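Local coordinates for protein erythropoietin (Homo sapiens, PDB 1EER) that stimulates the proliferation and differentiation of red blood cell precursors by binding and dimerizing its receptor, which activates JAK2 signalling, at residues A[41-46]-A[129-134]. The protein carries 5 engineered substitutions. Numbering follows the deposited sequence.
Sequences VPDTKV and PLRTIT
Val41 and Ile133 meet where the two crossover loops of this four-helix cytokine pair as a short antiparallel sheet, strand 34-41 against strand 133-137. The backbone tie is one nearly straight hydrogen bond, Val41 N to Ile133 O at 2.9 Å. Beside it, apolar side chains pack. Val41 CG2 lies 3.6 Å from Ile133 CG2, the two side chains crossing at about a right angle, while Val41 also touches Ala73 of helix 56-82; beta-branched residues suit such an extended, buried place. The extended outer arm of Ile133 (chi2 175°) carries CD1 to 3.5 Å from Asp43 CB and against one face of the Arg131 guanidinium, offset toward its rim.

The polar part of the contact centres on Asp43, whose chi1 of -177° swings the carboxylate toward Arg131. Its two oxygens have different tasks. Asp43 OD1 accepts a hydrogen bond from Lys45 N at 2.9 Å, closing an Asx turn, a role suited to a short side chain whose oxygen reaches the N two residues on. Lys45 NZ approaches Arg131 NH2 to 3.5 Å, but Asp43, in a long salt bridge to Lys45, probably offsets the like charges, and NZ forms a salt bridge to an acidic residue of another protein chain in the complex. Arg131 NH1 makes a hydrogen bond to that chain's backbone. Side-on, Arg131 NE and NH2 both grip Asp43 OD2, each at 3.2 Å, from one face of the carboxylate, with OD2 in the guanidinium plane.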
loop_
_atom_site.group_PDB
_atom_site.type_symbol
_atom_site.label_atom_id
_atom_site.label_comp_id
_atom_site.label_asym_id
_atom_site.label_seq_id
_atom_site.Cartn_x
_atom_site.Cartn_y
_atom_site.Cartn_z
ATOM N N VAL A 41 7.866 21.137 7.202
ATOM C CA VAL A 41 7.508 19.726 7.116
ATOM C C VAL A 41 8.425 18.915 8.011
ATOM O O VAL A 41 9.461 19.406 8.451
ATOM C CB VAL A 41 7.634 19.221 5.662
ATOM C CG1 VAL A 41 6.517 19.811 4.819
ATOM C CG2 VAL A 41 8.988 19.615 5.086
ATOM N N PRO A 42 8.062 17.663 8.307
ATOM C CA PRO A 42 8.990 16.934 9.176
ATOM C C PRO A 42 10.178 16.381 8.385
ATOM O O PRO A 42 10.218 16.468 7.156
ATOM C CB PRO A 42 8.122 15.828 9.783
ATOM C CG PRO A 42 7.005 15.626 8.784
ATOM C CD PRO A 42 6.892 16.853 7.917
ATOM N N ASP A 43 11.156 15.841 9.094
ATOM C CA ASP A 43 12.304 15.249 8.432
ATOM C C ASP A 43 11.901 13.801 8.256
ATOM O O ASP A 43 11.403 13.189 9.197
ATOM C CB ASP A 43 13.549 15.327 9.316
ATOM C CG ASP A 43 14.787 14.774 8.627
ATOM O OD1 ASP A 43 14.650 14.071 7.603
ATOM O OD2 ASP A 43 15.903 15.046 9.106
ATOM N N THR A 44 12.095 13.249 7.062
ATOM C CA THR A 44 11.708 11.861 6.839
ATOM C C THR A 44 12.865 10.868 6.749
ATOM O O THR A 44 12.643 9.657 6.666
ATOM C CB THR A 44 10.839 11.718 5.573
ATOM O OG1 THR A 44 11.656 11.874 4.409
ATOM C CG2 THR A 44 9.740 12.768 5.567
ATOM N N LYS A 45 14.097 11.358 6.785
ATOM C CA LYS A 45 15.222 10.442 6.680
ATOM C C LYS A 45 15.362 9.528 7.887
ATOM O O LYS A 45 15.080 9.908 9.026
ATOM C CB LYS A 45 16.527 11.205 6.448
ATOM C CG LYS A 45 17.053 11.989 7.644
ATOM C CD LYS A 45 18.291 12.838 7.280
ATOM C CE LYS A 45 18.565 13.478 8.646
ATOM N NZ LYS A 45 19.697 14.395 8.762
ATOM N N VAL A 46 15.777 8.299 7.620
ATOM C CA VAL A 46 15.992 7.323 8.677
ATOM C C VAL A 46 17.375 6.699 8.492
ATOM O O VAL A 46 17.668 6.104 7.451
ATOM C CB VAL A 46 14.914 6.193 8.656
ATOM C CG1 VAL A 46 15.368 5.016 9.513
ATOM C CG2 VAL A 46 13.582 6.725 9.170
ATOM N N PRO A 129 15.085 22.466 18.234
ATOM C CA PRO A 129 14.785 21.620 17.078
ATOM C C PRO A 129 16.038 21.414 16.239
ATOM O O PRO A 129 16.396 20.284 15.907
ATOM C CB PRO A 129 13.712 22.407 16.335
ATOM C CG PRO A 129 12.995 23.156 17.412
ATOM C CD PRO A 129 13.986 23.404 18.530
ATOM N N LEU A 130 16.711 22.517 15.931
ATOM C CA LEU A 130 17.923 22.471 15.127
ATOM C C LEU A 130 17.705 21.585 13.897
ATOM O O LEU A 130 18.175 20.445 13.845
ATOM C CB LEU A 130 19.086 21.932 15.961
ATOM C CG LEU A 130 19.267 22.569 17.341
ATOM C CD1 LEU A 130 20.079 21.639 18.236
ATOM C CD2 LEU A 130 19.944 23.925 17.199
ATOM N N ARG A 131 16.982 22.123 12.917
ATOM C CA ARG A 131 16.684 21.409 11.683
ATOM C C ARG A 131 15.840 22.294 10.767
ATOM O O ARG A 131 16.370 23.030 9.937
ATOM C CB ARG A 131 15.924 20.107 11.990
ATOM C CG ARG A 131 16.496 18.846 11.335
ATOM C CD ARG A 131 17.169 19.150 10.000
ATOM N NE ARG A 131 17.193 17.992 9.111
ATOM C CZ ARG A 131 17.793 17.971 7.924
ATOM N NH1 ARG A 131 18.425 19.052 7.481
ATOM N NH2 ARG A 131 17.762 16.870 7.182
ATOM N N THR A 132 14.523 22.214 10.935
ATOM C CA THR A 132 13.556 22.983 10.146
ATOM C C THR A 132 13.659 22.807 8.632
ATOM O O THR A 132 14.390 23.525 7.937
ATOM C CB THR A 132 13.618 24.487 10.494
ATOM O OG1 THR A 132 12.975 24.700 11.758
ATOM C CG2 THR A 132 12.902 25.316 9.438
ATOM N N ILE A 133 12.907 21.831 8.140
ATOM C CA ILE A 133 12.848 21.516 6.725
ATOM C C ILE A 133 11.541 22.109 6.225
ATOM O O ILE A 133 10.557 22.163 6.964
ATOM C CB ILE A 133 12.825 19.982 6.499
ATOM C CG1 ILE A 133 14.126 19.364 6.996
ATOM C CG2 ILE A 133 12.618 19.665 5.028
ATOM C CD1 ILE A 133 14.145 17.869 6.926
ATOM N N THR A 134 11.525 22.559 4.979
ATOM C CA THR A 134 10.311 23.127 4.423
ATOM C C THR A 134 10.151 22.742 2.966
ATOM O O THR A 134 11.056 22.180 2.348
ATOM C CB THR A 134 10.305 24.674 4.505
ATOM O OG1 THR A 134 11.310 25.196 3.632
ATOM C CG2 THR A 134 10.564 25.149 5.923
#